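Local coordinates for protein type 3 secretion system chaperone YscE (Yersinia pestis, PDB 2P58) that acts with YscG as a cytoplasmic chaperone that keeps the type III secretion needle protein YscF from polymerising too early, at residues Ala37-Tyr40 and Gln41-Gln44; Gln44-Ser47 and Lys48-Ser52. All blocks are in the same frame, centred on the assembly; numbering follows the deposited sequence.

Contact 1 (Ala37-Tyr40 and Gln41-Gln44); sequences AKQY and QVWQ
Q39, Y40 and W43 form a local side-chain cluster on the first two turns of helix 37-60, at the surface, just after the chain turns back from helix 10-30. W43 meets both partners with its indole. Its edge points at the face of Y40 in a T-shaped stack, the planes 88° apart. The nearest atoms are W43 CZ3 and Y40 CZ at 3.5 Å. Q39 covers an indole face instead. With CG anti to the backbone N (chi1 179°) and the chain bent at chi2, its CG sits almost on the ring normal, 3.3 Å from the centroid of the W43 six-membered ring, a CH-pi contact. The Q39 amide, tilted 24° from the indole, carries on across the same face toward NE1 and CE2, without a hydrogen bond from OE1 to NE1. In the backbone, W43 N donates to Q39 O at 2.9 Å, nearly straight. Y40 OH bonds to M31 O in the connection between the helices, and W43 also touches L27 and D30 of helix 10-30. This i to i+3 edge-to-face pair, with glutamine over the indole at i to i+4, opens the second arm of an antiparallel helical hairpin.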
# COMPACT_ATOMS: atom_id res chain seq x y z
N ALA A 37 14.04 -19.56 -19.13
CA ALA A 37 13.53 -19.66 -17.77
C ALA A 37 13.35 -18.30 -17.10
O ALA A 37 12.37 -18.10 -16.37
CB ALA A 37 14.43 -20.54 -16.95
N LYS A 38 14.24 -17.35 -17.37
CA LYS A 38 14.08 -16.04 -16.74
C LYS A 38 12.80 -15.35 -17.24
O LYS A 38 12.15 -14.61 -16.49
CB LYS A 38 15.28 -15.14 -17.04
CG LYS A 38 16.54 -15.66 -16.41
CD LYS A 38 17.65 -14.63 -16.54
CE LYS A 38 18.93 -15.19 -15.97
NZ LYS A 38 20.00 -14.13 -15.93
N GLN A 39 12.47 -15.55 -18.51
CA GLN A 39 11.26 -14.94 -19.05
C GLN A 39 10.04 -15.54 -18.32
O GLN A 39 9.07 -14.82 -18.00
CB GLN A 39 11.16 -15.19 -20.56
CG GLN A 39 9.90 -14.60 -21.23
CD GLN A 39 9.79 -13.10 -21.07
OE1 GLN A 39 9.12 -12.58 -20.15
NE2 GLN A 39 10.43 -12.41 -21.95
N TYR A 40 10.08 -16.85 -18.05
CA TYR A 40 8.94 -17.45 -17.37
C TYR A 40 8.87 -17.06 -15.90
O TYR A 40 7.80 -17.08 -15.32
CB TYR A 40 8.91 -18.98 -17.52
CG TYR A 40 8.33 -19.34 -18.87
CD1 TYR A 40 9.13 -19.33 -20.02
CD2 TYR A 40 6.96 -19.53 -19.03
CE1 TYR A 40 8.56 -19.49 -21.28
CE2 TYR A 40 6.39 -19.70 -20.30
CZ TYR A 40 7.19 -19.67 -21.41
OH TYR A 40 6.63 -19.80 -22.67
N GLN A 41 9.99 -16.66 -15.31
CA GLN A 41 9.94 -16.24 -13.91
C GLN A 41 9.21 -14.90 -13.90
O GLN A 41 8.36 -14.68 -13.03
CB GLN A 41 11.35 -16.14 -13.31
CG GLN A 41 11.94 -17.55 -13.15
CD GLN A 41 13.44 -17.61 -13.02
OE1 GLN A 41 14.06 -18.66 -13.24
NE2 GLN A 41 14.04 -16.48 -12.64
N VAL A 42 9.49 -14.05 -14.88
CA VAL A 42 8.84 -12.75 -15.00
C VAL A 42 7.34 -12.96 -15.25
O VAL A 42 6.49 -12.41 -14.55
CB VAL A 42 9.44 -11.90 -16.17
CG1 VAL A 42 8.63 -10.61 -16.40
CG2 VAL A 42 10.89 -11.55 -15.85
N TRP A 43 7.02 -13.76 -16.26
CA TRP A 43 5.60 -13.98 -16.57
C TRP A 43 4.81 -14.66 -15.45
O TRP A 43 3.63 -14.32 -15.25
CB TRP A 43 5.47 -14.81 -17.86
CG TRP A 43 5.83 -14.07 -19.12
CD1 TRP A 43 5.67 -12.73 -19.39
CD2 TRP A 43 6.24 -14.67 -20.35
NE1 TRP A 43 5.94 -12.47 -20.70
CE2 TRP A 43 6.29 -13.64 -21.33
CE3 TRP A 43 6.57 -15.99 -20.73
CZ2 TRP A 43 6.66 -13.88 -22.66
CZ3 TRP A 43 6.93 -16.22 -22.06
CH2 TRP A 43 6.97 -15.16 -23.00
N GLN A 44 5.41 -15.61 -14.74
CA GLN A 44 4.73 -16.29 -13.63
C GLN A 44 4.41 -15.27 -12.53
O GLN A 44 3.33 -15.29 -11.95
CB GLN A 44 5.59 -17.40 -13.02
CG GLN A 44 4.99 -18.11 -11.76
CD GLN A 44 5.28 -17.41 -10.39
OE1 GLN A 44 6.39 -16.95 -10.12
NE2 GLN A 44 4.26 -17.38 -9.52

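Contact 2 (Gln44-Ser47 and Lys48-Ser52); sequences QRES and KALES
S47 and E51, one turn apart on helix 37-60, are joined twice, once through the backbone and once through their side chains. E51 N donates to S47 O at 3.0 Å, with an N-H...O angle of 166°. Between the side chains, S47 OG gives a weak hydrogen bond to E51 OE2 at 3.2 Å. S47 OG stands anti to its own backbone N (chi1 -178°). On E51, chi1 of -70° sets CG beside the backbone N and brings it to 3.3 Å from S47 O, and the extended chain beyond carries OE2 on to S47 OG. The hydroxyl of the buried S47 thus has this weak bond to the E51 carboxylate.

The other carbonyls follow the regular i to i+4 ladder of an alpha helix: Q44 O takes the N-H of K48, R45 O that of A49 and E46 O that of L50. This helix is the second arm of an antiparallel hairpin; S47 packs on L24 and L27 of helix 10-30, E46 on L27 and E51 on L24. A49 and E46 each pack on an aromatic side chain of the chain of another protein, so this part of the arm also faces a partner in the complex.

K48 O serves two donors from the same residue. S52 N reaches it at 2.9 Å and S52 OG at 2.8 Å, arriving from opposite faces of the carbonyl plane. The S52 hydroxyl is therefore turned back onto its own helix, where the backbone one turn earlier satisfies it, and S52 packs on an apolar side chain of the other protein's chain. In two lighter pairs the side chains lie side by side: Q44 NE2 is 3.8 Å from K48 CB, and E46 OE2 is 4.1 Å from L50 CD1.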
# COMPACT_ATOMS: atom_id res chain seq x y z
N GLN A 44 5.41 -15.61 -14.74
CA GLN A 44 4.73 -16.29 -13.63
C GLN A 44 4.41 -15.27 -12.53
O GLN A 44 3.33 -15.29 -11.95
CB GLN A 44 5.59 -17.40 -13.02
CG GLN A 44 4.99 -18.11 -11.76
CD GLN A 44 5.28 -17.41 -10.39
OE1 GLN A 44 6.39 -16.95 -10.12
NE2 GLN A 44 4.26 -17.38 -9.52
N ARG A 45 5.35 -14.36 -12.27
CA ARG A 45 5.12 -13.35 -11.24
C ARG A 45 3.97 -12.45 -11.61
O ARG A 45 3.14 -12.08 -10.76
CB ARG A 45 6.35 -12.44 -11.08
CG ARG A 45 6.87 -12.39 -9.67
CD ARG A 45 7.53 -13.71 -9.36
NE ARG A 45 8.81 -13.50 -8.68
CZ ARG A 45 9.85 -14.33 -8.73
NH1 ARG A 45 9.79 -15.46 -9.44
NH2 ARG A 45 10.95 -14.04 -8.06
N GLU A 46 3.95 -12.04 -12.88
CA GLU A 46 2.89 -11.16 -13.34
C GLU A 46 1.56 -11.89 -13.31
O GLU A 46 0.56 -11.33 -12.88
CB GLU A 46 3.14 -10.62 -14.76
CG GLU A 46 2.23 -9.42 -15.00
CD GLU A 46 2.25 -8.85 -16.40
OE1 GLU A 46 3.13 -9.22 -17.18
OE2 GLU A 46 1.36 -8.02 -16.68
N SER A 47 1.56 -13.13 -13.78
CA SER A 47 0.33 -13.90 -13.80
C SER A 47 -0.26 -14.05 -12.38
O SER A 47 -1.46 -13.87 -12.19
CB SER A 47 0.60 -15.30 -14.41
OG SER A 47 -0.63 -16.01 -14.46
N LYS A 48 0.57 -14.40 -11.41
CA LYS A 48 0.09 -14.55 -10.05
C LYS A 48 -0.43 -13.22 -9.48
O LYS A 48 -1.42 -13.19 -8.73
CB LYS A 48 1.19 -15.11 -9.15
CG LYS A 48 0.62 -15.67 -7.85
CD LYS A 48 -0.37 -16.81 -8.18
CE LYS A 48 -1.14 -17.28 -6.94
NZ LYS A 48 -0.19 -17.64 -5.86
N ALA A 49 0.23 -12.12 -9.83
CA ALA A 49 -0.20 -10.81 -9.35
C ALA A 49 -1.60 -10.48 -9.92
O ALA A 49 -2.49 -9.98 -9.22
CB ALA A 49 0.79 -9.76 -9.77
N LEU A 50 -1.79 -10.79 -11.19
CA LEU A 50 -3.08 -10.49 -11.81
C LEU A 50 -4.17 -11.36 -11.21
O LEU A 50 -5.26 -10.86 -10.93
CB LEU A 50 -3.00 -10.72 -13.33
CG LEU A 50 -2.22 -9.64 -14.08
CD1 LEU A 50 -1.91 -10.13 -15.49
CD2 LEU A 50 -3.03 -8.33 -14.11
N GLU A 51 -3.90 -12.66 -11.04
CA GLU A 51 -4.89 -13.57 -10.48
C GLU A 51 -5.26 -13.09 -9.09
O GLU A 51 -6.41 -13.11 -8.69
CB GLU A 51 -4.32 -15.01 -10.41
CG GLU A 51 -4.16 -15.64 -11.80
CD GLU A 51 -3.29 -16.90 -11.79
OE1 GLU A 51 -2.83 -17.31 -10.69
OE2 GLU A 51 -3.06 -17.47 -12.89
N SER A 52 -4.24 -12.66 -8.34
CA SER A 52 -4.46 -12.17 -6.97
C SER A 52 -5.32 -10.93 -6.92
O SER A 52 -6.14 -10.75 -6.03
CB SER A 52 -3.09 -11.89 -6.33
OG SER A 52 -2.39 -13.12 -6.13

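Overall arrangement
Both contacts belong to helix 37-60 and come in order along it: contact 1 occupies its first two turns, contact 2 takes over at Q44, which they share. Their centres lie 11 Å apart, with contact 1 about 15 Å from the centre of the chain and contact 2 only about 6 Å. Moving along the helix thus leads from the exposed end by the interhelical connection into the partly buried middle. Helix 10-30 borders both, with L27 touched from each. The chain of another protein reaches one residue of contact 1 but six of contact 2, consistent with the middle of this helix contributing more to the chaperone's assembly.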